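Local coordinates for protein Exo-arabinanase (Penicillium chrysogenum, PDB 3A72) that probably cleaves alpha-1,5-linked L-arabinan from a chain end as an exo-acting glycoside hydrolase, and binds arabinobiose, at residues V209-E223 against Q263-Y275. Numbering follows the deposited sequence.
Sequences VVTKLPNGQYFYVYE and QPTSSPYAVWTPY. With AHR (alpha-L-arabinofuranose), chain B.
P214 lies over one face of the W272 indole: its CD is 3.6 Å from the centroid of the five-membered ring, a CH-pi contact, and CG reaches on to CZ2. W272 carries CG anti to its backbone N (chi1 176°), which lays the indole beneath the L213–G216 type I turn; L213 CD2 adds a 4.2 Å contact to W272 CD1, and NE1 is hydrogen-bonded to the carbonyl O of N279. Further in, A270 CB meets the edge of the F219 ring at CE2 and packs on V221 CG1, while V221 CG2 presses on P268 CB. On the paired strand, V209 points CG1 at the centre of the Y269 ring face, 3.9 Å from the centroid, a CH-pi contact. No backbone-to-backbone hydrogen bond joins the two segments; a water donates to both V210 O and A270 O instead.

At the inner end, E223 OE1 accepts the N-H of S267 (2.9 Å) on its anti side, well out of the carboxylate plane, and takes a second bond from a water that also meets S266 OG. That hold helps fix the carboxylate while E223 OE2 accepts a hydrogen bond from O1 of the arabinofuranose (2.6 Å).

Six four-stranded antiparallel sheets make up the chain, consistent with a sialidase-like beta-propeller; here strands 204-212 and 218-225 of one blade pack against strand 269-273 of the next, with F153 of strand 149-157 touching V209 and Y269.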
ATOM      1  N   VAL A 209      -6.119   0.142   2.122  1.00  4.03           N
ATOM      2  CA  VAL A 209      -5.382   1.370   1.904  1.00  4.08           C
ATOM      3  C   VAL A 209      -6.292   2.517   2.374  1.00  4.08           C
ATOM      4  O   VAL A 209      -7.495   2.494   2.086  1.00  4.96           O
ATOM      5  CB  VAL A 209      -4.934   1.534   0.445  1.00  4.42           C
ATOM      6  CG1 VAL A 209      -4.338   2.915   0.175  1.00  4.84           C
ATOM      7  CG2 VAL A 209      -3.962   0.434   0.047  1.00  5.16           C
ATOM      8  N   VAL A 210      -5.743   3.512   3.074  1.00  4.17           N
ATOM      9  CA  VAL A 210      -6.569   4.571   3.683  1.00  4.58           C
ATOM     10  C   VAL A 210      -6.055   5.915   3.219  1.00  4.53           C
ATOM     11  O   VAL A 210      -4.836   6.136   3.134  1.00  4.93           O
ATOM     12  CB  VAL A 210      -6.542   4.470   5.208  1.00  5.37           C
ATOM     13  CG1 VAL A 210      -7.426   5.524   5.843  1.00  7.35           C
ATOM     14  CG2 VAL A 210      -6.978   3.101   5.667  1.00  7.23           C
ATOM     15  N   THR A 211      -6.957   6.848   2.998  1.00  5.13           N
ATOM     16  CA  THR A 211      -6.593   8.260   2.818  1.00  4.99           C
ATOM     17  C   THR A 211      -7.573   9.121   3.605  1.00  4.83           C
ATOM     18  O   THR A 211      -8.789   8.911   3.578  1.00  5.88           O
ATOM     19  CB  THR A 211      -6.506   8.633   1.332  1.00  5.31           C
ATOM     20  OG1 THR A 211      -5.912   9.950   1.210  1.00  7.56           O
ATOM     21  CG2 THR A 211      -7.799   8.694   0.590  1.00  6.70           C
ATOM     22  N   LYS A 212      -7.053  10.148   4.297  1.00  6.08           N
ATOM     23  CA  LYS A 212      -7.879  11.063   5.045  1.00  5.59           C
ATOM     24  C   LYS A 212      -8.444  12.154   4.144  1.00  5.72           C
ATOM     25  O   LYS A 212      -7.728  12.781   3.349  1.00  8.60           O
ATOM     26  CB  LYS A 212      -7.050  11.689   6.175  1.00  6.43           C
ATOM     27  CG  LYS A 212      -7.908  12.445   7.169  1.00  7.16           C
ATOM     28  CD  LYS A 212      -7.080  12.989   8.334  1.00  8.68           C
ATOM     29  CE  LYS A 212      -7.979  13.591   9.420  1.00 10.22           C
ATOM     30  NZ  LYS A 212      -7.152  14.142  10.503  1.00 12.70           N
ATOM     31  N   LEU A 213      -9.728  12.433   4.275  1.00  5.69           N
ATOM     32  CA  LEU A 213     -10.421  13.428   3.488  1.00  5.68           C
ATOM     33  C   LEU A 213     -10.491  14.763   4.232  1.00  5.40           C
ATOM     34  O   LEU A 213     -10.326  14.808   5.470  1.00  6.05           O
ATOM     35  CB  LEU A 213     -11.844  12.920   3.213  1.00  5.95           C
ATOM     36  CG  LEU A 213     -11.910  11.559   2.491  1.00  5.73           C
ATOM     37  CD1 LEU A 213     -13.346  11.191   2.174  1.00  6.33           C
ATOM     38  CD2 LEU A 213     -11.042  11.532   1.245  1.00  6.41           C
ATOM     39  N   PRO A 214     -10.719  15.854   3.520  1.00  5.61           N
ATOM     40  CA  PRO A 214     -10.614  17.194   4.142  1.00  6.35           C
ATOM     41  C   PRO A 214     -11.707  17.522   5.147  1.00  6.51           C
ATOM     42  O   PRO A 214     -11.558  18.492   5.867  1.00  8.34           O
ATOM     43  CB  PRO A 214     -10.645  18.145   2.919  1.00  7.28           C
ATOM     44  CG  PRO A 214     -11.409  17.344   1.862  1.00  6.83           C
ATOM     45  CD  PRO A 214     -10.831  15.953   2.049  1.00  6.13           C
ATOM     46  N   ASN A 215     -12.787  16.749   5.182  1.00  6.13           N
ATOM     47  CA  ASN A 215     -13.832  16.924   6.174  1.00  6.30           C
ATOM     48  C   ASN A 215     -13.659  16.025   7.394  1.00  6.46           C
ATOM     49  O   ASN A 215     -14.555  15.955   8.228  1.00  8.97           O
ATOM     50  CB  ASN A 215     -15.196  16.663   5.551  1.00  6.43           C
ATOM     51  CG  ASN A 215     -15.393  15.207   5.140  1.00  6.14           C
ATOM     52  OD1 ASN A 215     -14.418  14.426   5.178  1.00  6.15           O
ATOM     53  ND2 ASN A 215     -16.607  14.828   4.800  1.00  6.14           N
ATOM     54  N   GLY A 216     -12.517  15.370   7.515  1.00  6.57           N
ATOM     55  CA  GLY A 216     -12.216  14.514   8.660  1.00  7.27           C
ATOM     56  C   GLY A 216     -12.651  13.079   8.518  1.00  6.20           C
ATOM     57  O   GLY A 216     -12.351  12.256   9.361  1.00  7.46           O
ATOM     58  N   GLN A 217     -13.395  12.746   7.454  1.00  5.80           N
ATOM     59  CA  GLN A 217     -13.628  11.323   7.184  1.00  5.33           C
ATOM     60  C   GLN A 217     -12.377  10.651   6.654  1.00  5.06           C
ATOM     61  O   GLN A 217     -11.559  11.289   6.005  1.00  7.45           O
ATOM     62  CB  GLN A 217     -14.727  11.184   6.118  1.00  5.23           C
ATOM     63  CG  GLN A 217     -16.099  11.633   6.568  1.00  5.70           C
ATOM     64  CD  GLN A 217     -17.128  11.347   5.496  1.00  5.27           C
ATOM     65  OE1 GLN A 217     -17.115  11.980   4.451  1.00  5.95           O
ATOM     66  NE2 GLN A 217     -17.958  10.341   5.737  1.00  6.08           N
ATOM     67  N   TYR A 218     -12.247   9.380   6.938  1.00  5.09           N
ATOM     68  CA  TYR A 218     -11.221   8.518   6.368  1.00  5.01           C
ATOM     69  C   TYR A 218     -11.880   7.626   5.353  1.00  5.05           C
ATOM     70  O   TYR A 218     -12.941   7.027   5.603  1.00  5.86           O
ATOM     71  CB  TYR A 218     -10.525   7.671   7.438  1.00  5.65           C
ATOM     72  CG  TYR A 218      -9.726   8.490   8.422  1.00  5.81           C
ATOM     73  CD1 TYR A 218      -8.340   8.613   8.299  1.00  6.02           C
ATOM     74  CD2 TYR A 218     -10.351   9.165   9.481  1.00  6.53           C
ATOM     75  CE1 TYR A 218      -7.606   9.358   9.213  1.00  7.02           C
ATOM     76  CE2 TYR A 218      -9.606   9.909  10.374  1.00  7.57           C
ATOM     77  CZ  TYR A 218      -8.255  10.023  10.258  1.00  7.67           C
ATOM     78  OH  TYR A 218      -7.538  10.764  11.156  1.00  9.89           O
ATOM     79  N   PHE A 219     -11.234   7.532   4.182  1.00  4.85           N
ATOM     80  CA  PHE A 219     -11.622   6.678   3.052  1.00  4.50           C
ATOM     81  C   PHE A 219     -10.766   5.418   3.092  1.00  4.11           C
ATOM     82  O   PHE A 219      -9.557   5.488   2.873  1.00  4.83           O
ATOM     83  CB  PHE A 219     -11.441   7.466   1.765  1.00  5.05           C
ATOM     84  CG  PHE A 219     -11.779   6.775   0.494  1.00  4.52           C
ATOM     85  CD1 PHE A 219     -13.085   6.862  -0.009  1.00  5.45           C
ATOM     86  CD2 PHE A 219     -10.865   6.032  -0.231  1.00  4.92           C
ATOM     87  CE1 PHE A 219     -13.417   6.212  -1.173  1.00  5.42           C
ATOM     88  CE2 PHE A 219     -11.203   5.400  -1.413  1.00  4.87           C
ATOM     89  CZ  PHE A 219     -12.487   5.493  -1.889  1.00  5.07           C
ATOM     90  N   TYR A 220     -11.392   4.320   3.443  1.00  4.32           N
ATOM     91  CA  TYR A 220     -10.764   3.000   3.613  1.00  4.28           C
ATOM     92  C   TYR A 220     -11.151   2.159   2.427  1.00  3.81           C
ATOM     93  O   TYR A 220     -12.349   1.810   2.316  1.00  4.78           O
ATOM     94  CB  TYR A 220     -11.224   2.436   4.952  1.00  4.61           C
ATOM     95  CG  TYR A 220     -10.787   1.045   5.329  1.00  4.25           C
ATOM     96  CD1 TYR A 220      -9.812   0.843   6.315  1.00  4.75           C
ATOM     97  CD2 TYR A 220     -11.338  -0.080   4.763  1.00  4.77           C
ATOM     98  CE1 TYR A 220      -9.414  -0.441   6.667  1.00  4.64           C
ATOM     99  CE2 TYR A 220     -10.957  -1.349   5.111  1.00  4.99           C
ATOM    100  CZ  TYR A 220     -10.001  -1.534   6.065  1.00  4.83           C
ATOM    101  OH  TYR A 220      -9.687  -2.826   6.391  1.00  5.50           O
ATOM    102  N   VAL A 221     -10.239   1.821   1.543  1.00  4.17           N
ATOM    103  CA  VAL A 221     -10.525   1.085   0.323  1.00  4.20           C
ATOM    104  C   VAL A 221      -9.860  -0.290   0.423  1.00  3.93           C
ATOM    105  O   VAL A 221      -8.820  -0.486   1.045  1.00  4.20           O
ATOM    106  CB  VAL A 221     -10.078   1.879  -0.916  1.00  4.75           C
ATOM    107  CG1 VAL A 221      -8.563   1.953  -1.074  1.00  5.25           C
ATOM    108  CG2 VAL A 221     -10.737   1.367  -2.207  1.00  5.29           C
ATOM    109  N   TYR A 222     -10.513  -1.259  -0.244  1.00  4.09           N
ATOM    110  CA  TYR A 222     -10.051  -2.641  -0.220  1.00  4.12           C
ATOM    111  C   TYR A 222     -10.599  -3.371  -1.432  1.00  4.46           C
ATOM    112  O   TYR A 222     -11.530  -2.919  -2.100  1.00  4.55           O
ATOM    113  CB  TYR A 222     -10.509  -3.318   1.045  1.00  4.29           C
ATOM    114  CG  TYR A 222     -11.983  -3.367   1.393  1.00  4.33           C
ATOM    115  CD1 TYR A 222     -12.740  -4.508   1.220  1.00  4.53           C
ATOM    116  CD2 TYR A 222     -12.595  -2.254   1.950  1.00  5.04           C
ATOM    117  CE1 TYR A 222     -14.086  -4.553   1.572  1.00  4.65           C
ATOM    118  CE2 TYR A 222     -13.926  -2.303   2.351  1.00  4.73           C
ATOM    119  CZ  TYR A 222     -14.665  -3.439   2.160  1.00  4.81           C
ATOM    120  OH  TYR A 222     -15.980  -3.443   2.594  1.00  5.78           O
ATOM    121  N   GLU A 223      -9.972  -4.533  -1.739  1.00  4.14           N
ATOM    122  CA  GLU A 223     -10.580  -5.476  -2.671  1.00  4.35           C
ATOM    123  C   GLU A 223     -11.490  -6.382  -1.879  1.00  4.25           C
ATOM    124  O   GLU A 223     -11.132  -6.862  -0.789  1.00  5.01           O
ATOM    125  CB  GLU A 223      -9.534  -6.278  -3.469  1.00  4.23           C
ATOM    126  CG  GLU A 223      -8.667  -7.197  -2.600  1.00  4.80           C
ATOM    127  CD  GLU A 223      -7.661  -8.029  -3.364  1.00  4.68           C
ATOM    128  OE1 GLU A 223      -7.304  -7.680  -4.540  1.00  4.81           O
ATOM    129  OE2 GLU A 223      -7.215  -9.043  -2.759  1.00  4.89           O
ATOM    130  N   GLN A 263     -15.669  -1.953 -14.143  1.00  5.82           N
ATOM    131  CA  GLN A 263     -15.812  -2.544 -12.831  1.00  5.94           C
ATOM    132  C   GLN A 263     -14.407  -2.839 -12.306  1.00  5.65           C
ATOM    133  O   GLN A 263     -13.817  -3.892 -12.622  1.00  7.53           O
ATOM    134  CB  GLN A 263     -16.644  -3.808 -12.897  1.00  7.37           C
ATOM    135  CG  GLN A 263     -18.085  -3.442 -13.273  1.00  9.06           C
ATOM    136  CD  GLN A 263     -18.971  -4.658 -13.242  1.00 10.35           C
ATOM    137  OE1 GLN A 263     -19.270  -5.230 -12.191  1.00 13.13           O
ATOM    138  NE2 GLN A 263     -19.398  -5.122 -14.375  1.00 19.23           N
ATOM    139  N   PRO A 264     -13.814  -1.910 -11.577  1.00  5.43           N
ATOM    140  CA  PRO A 264     -12.384  -2.095 -11.202  1.00  5.97           C
ATOM    141  C   PRO A 264     -12.231  -3.241 -10.217  1.00  5.19           C
ATOM    142  O   PRO A 264     -13.038  -3.415  -9.291  1.00  5.65           O
ATOM    143  CB  PRO A 264     -11.998  -0.766 -10.580  1.00  6.81           C
ATOM    144  CG  PRO A 264     -13.202  -0.038 -10.340  1.00 15.83           C
ATOM    145  CD  PRO A 264     -14.360  -0.656 -11.051  1.00  6.21           C
ATOM    146  N   THR A 265     -11.140  -3.977 -10.361  1.00  5.01           N
ATOM    147  CA  THR A 265     -10.869  -5.112  -9.495  1.00  5.16           C
ATOM    148  C   THR A 265      -9.415  -5.151  -9.065  1.00  4.51           C
ATOM    149  O   THR A 265      -8.488  -4.780  -9.827  1.00  5.21           O
ATOM    150  CB  THR A 265     -11.238  -6.460 -10.155  1.00  5.77           C
ATOM    151  OG1 THR A 265     -10.473  -6.623 -11.336  1.00  6.55           O
ATOM    152  CG2 THR A 265     -12.715  -6.548 -10.463  1.00  6.75           C
ATOM    153  N   SER A 266      -9.222  -5.656  -7.853  1.00  4.68           N
ATOM    154  CA  SER A 266      -7.968  -6.038  -7.208  1.00  4.74           C
ATOM    155  C   SER A 266      -7.168  -4.827  -6.684  1.00  4.35           C
ATOM    156  O   SER A 266      -7.143  -3.732  -7.274  1.00  4.44           O
ATOM    157  CB  SER A 266      -7.080  -6.867  -8.090  1.00  5.40           C
ATOM    158  OG  SER A 266      -7.679  -8.115  -8.425  1.00  7.76           O
ATOM    159  N   SER A 267      -6.475  -5.086  -5.559  1.00  4.27           N
ATOM    160  CA  SER A 267      -5.340  -4.319  -5.102  1.00  4.24           C
ATOM    161  C   SER A 267      -5.456  -2.815  -5.284  1.00  3.78           C
ATOM    162  O   SER A 267      -4.715  -2.219  -6.073  1.00  4.40           O
ATOM    163  CB  SER A 267      -4.060  -4.835  -5.753  1.00  4.72           C
ATOM    164  OG  SER A 267      -3.971  -4.552  -7.135  1.00  5.04           O
ATOM    165  N   PRO A 268      -6.334  -2.185  -4.536  1.00  3.92           N
ATOM    166  CA  PRO A 268      -6.550  -0.739  -4.719  1.00  4.21           C
ATOM    167  C   PRO A 268      -5.468   0.104  -4.086  1.00  3.76           C
ATOM    168  O   PRO A 268      -4.763  -0.289  -3.151  1.00  4.66           O
ATOM    169  CB  PRO A 268      -7.867  -0.507  -3.959  1.00  4.73           C
ATOM    170  CG  PRO A 268      -7.804  -1.512  -2.822  1.00  4.96           C
ATOM    171  CD  PRO A 268      -7.200  -2.735  -3.462  1.00  4.95           C
ATOM    172  N   TYR A 269      -5.403   1.352  -4.542  1.00  4.11           N
ATOM    173  CA  TYR A 269      -4.665   2.399  -3.859  1.00  4.12           C
ATOM    174  C   TYR A 269      -5.526   3.658  -3.942  1.00  4.27           C
ATOM    175  O   TYR A 269      -6.151   3.902  -4.974  1.00  5.89           O
ATOM    176  CB  TYR A 269      -3.253   2.602  -4.465  1.00  4.83           C
ATOM    177  CG  TYR A 269      -2.276   3.078  -3.389  1.00  4.51           C
ATOM    178  CD1 TYR A 269      -1.451   2.152  -2.757  1.00  5.10           C
ATOM    179  CD2 TYR A 269      -2.203   4.402  -2.958  1.00  4.52           C
ATOM    180  CE1 TYR A 269      -0.577   2.535  -1.770  1.00  5.28           C
ATOM    181  CE2 TYR A 269      -1.354   4.773  -1.949  1.00  4.30           C
ATOM    182  CZ  TYR A 269      -0.538   3.845  -1.363  1.00  4.48           C
ATOM    183  OH  TYR A 269       0.338   4.164  -0.340  1.00  5.56           O
ATOM    184  N   ALA A 270      -5.557   4.463  -2.896  1.00  4.45           N
ATOM    185  CA  ALA A 270      -6.350   5.701  -2.876  1.00  4.26           C
ATOM    186  C   ALA A 270      -5.511   6.833  -2.276  1.00  4.16           C
ATOM    187  O   ALA A 270      -4.798   6.619  -1.288  1.00  4.86           O
ATOM    188  CB  ALA A 270      -7.591   5.552  -2.039  1.00  5.05           C
ATOM    189  N   VAL A 271      -5.678   8.015  -2.824  1.00  4.34           N
ATOM    190  CA  VAL A 271      -5.067   9.256  -2.362  1.00  4.24           C
ATOM    191  C   VAL A 271      -6.104  10.388  -2.527  1.00  4.26           C
ATOM    192  O   VAL A 271      -7.122  10.203  -3.177  1.00  4.63           O
ATOM    193  CB  VAL A 271      -3.765   9.586  -3.132  1.00  4.47           C
ATOM    194  CG1 VAL A 271      -2.713   8.557  -2.828  1.00  5.22           C
ATOM    195  CG2 VAL A 271      -4.019   9.741  -4.622  1.00  5.02           C
ATOM    196  N   TRP A 272      -5.780  11.525  -1.958  1.00  4.74           N
ATOM    197  CA  TRP A 272      -6.606  12.722  -2.064  1.00  4.70           C
ATOM    198  C   TRP A 272      -5.712  13.931  -2.358  1.00  4.54           C
ATOM    199  O   TRP A 272      -4.676  14.088  -1.758  1.00  5.54           O
ATOM    200  CB  TRP A 272      -7.447  12.926  -0.786  1.00  5.43           C
ATOM    201  CG  TRP A 272      -8.238  14.210  -0.837  1.00  5.41           C
ATOM    202  CD1 TRP A 272      -9.461  14.398  -1.342  1.00  5.77           C
ATOM    203  CD2 TRP A 272      -7.812  15.494  -0.360  1.00  5.46           C
ATOM    204  NE1 TRP A 272      -9.862  15.707  -1.233  1.00  6.17           N
ATOM    205  CE2 TRP A 272      -8.848  16.410  -0.621  1.00  6.03           C
ATOM    206  CE3 TRP A 272      -6.652  15.954   0.271  1.00  6.41           C
ATOM    207  CZ2 TRP A 272      -8.780  17.751  -0.292  1.00  6.44           C
ATOM    208  CZ3 TRP A 272      -6.558  17.298   0.608  1.00  7.15           C
ATOM    209  CH2 TRP A 272      -7.611  18.158   0.334  1.00  7.12           C
ATOM    210  N   THR A 273      -6.208  14.781  -3.287  1.00  5.14           N
ATOM    211  CA  THR A 273      -5.554  16.071  -3.573  1.00  5.35           C
ATOM    212  C   THR A 273      -6.547  17.199  -3.319  1.00  5.15           C
ATOM    213  O   THR A 273      -7.723  17.053  -3.619  1.00  5.51           O
ATOM    214  CB  THR A 273      -5.090  16.142  -5.035  1.00  5.39           C
ATOM    215  OG1 THR A 273      -4.568  17.464  -5.263  1.00  6.85           O
ATOM    216  CG2 THR A 273      -6.180  15.855  -6.026  1.00  6.13           C
ATOM    217  N   PRO A 274      -6.056  18.381  -2.898  1.00  5.96           N
ATOM    218  CA  PRO A 274      -6.922  19.549  -2.934  1.00  6.23           C
ATOM    219  C   PRO A 274      -7.369  19.988  -4.304  1.00  6.28           C
ATOM    220  O   PRO A 274      -8.330  20.750  -4.408  1.00  7.14           O
ATOM    221  CB  PRO A 274      -5.992  20.666  -2.311  1.00  8.80           C
ATOM    222  CG  PRO A 274      -4.914  19.925  -1.593  1.00  8.76           C
ATOM    223  CD  PRO A 274      -4.716  18.666  -2.322  1.00  6.86           C
ATOM    224  N   TYR A 275      -6.634  19.598  -5.354  1.00  6.11           N
ATOM    225  CA  TYR A 275      -6.992  20.020  -6.703  1.00  6.53           C
ATOM    226  C   TYR A 275      -8.311  19.394  -7.143  1.00  6.37           C
ATOM    227  O   TYR A 275      -8.696  18.307  -6.707  1.00  7.11           O
ATOM    228  CB  TYR A 275      -5.853  19.634  -7.701  1.00  6.75           C
ATOM    229  CG  TYR A 275      -4.790  20.691  -7.772  1.00  6.76           C
ATOM    230  CD1 TYR A 275      -3.958  20.912  -6.667  1.00  7.86           C
ATOM    231  CD2 TYR A 275      -4.623  21.496  -8.842  1.00  9.35           C
ATOM    232  CE1 TYR A 275      -3.012  21.876  -6.652  1.00  9.43           C
ATOM    233  CE2 TYR A 275      -3.630  22.525  -8.885  1.00 10.44           C
ATOM    234  CZ  TYR A 275      -2.831  22.658  -7.745  1.00  9.50           C
ATOM    235  OH  TYR A 275      -1.860  23.680  -7.833  1.00 13.29           O
TER
HETATM  236  O5  AHR B   1      -0.897 -12.893  -2.168  1.00  4.41           O
HETATM  237  C5  AHR B   1      -1.517 -12.415  -0.930  1.00  4.63           C
HETATM  238  C4  AHR B   1      -2.967 -12.139  -1.208  1.00  4.71           C
HETATM  239  O4  AHR B   1      -3.046 -10.996  -2.071  1.00  4.82           O
HETATM  240  C3  AHR B   1      -3.750 -11.768   0.046  1.00  4.55           C
HETATM  241  O3  AHR B   1      -4.277 -12.959   0.657  1.00  4.87           O
HETATM  242  C2  AHR B   1      -4.861 -10.853  -0.524  1.00  4.67           C
HETATM  243  O2  AHR B   1      -5.266  -9.828   0.382  1.00  4.52           O
HETATM  244  C1  AHR B   1      -4.272 -10.299  -1.820  1.00  4.63           C
HETATM  245  O1  AHR B   1      -5.129 -10.632  -2.950  1.00  5.43           O
HETATM  246  O   HOH W   1      -3.185   6.728   0.923  1.00  5.99           O
HETATM  247  O   HOH W   2      -6.981  -9.682  -6.227  1.00  7.48           O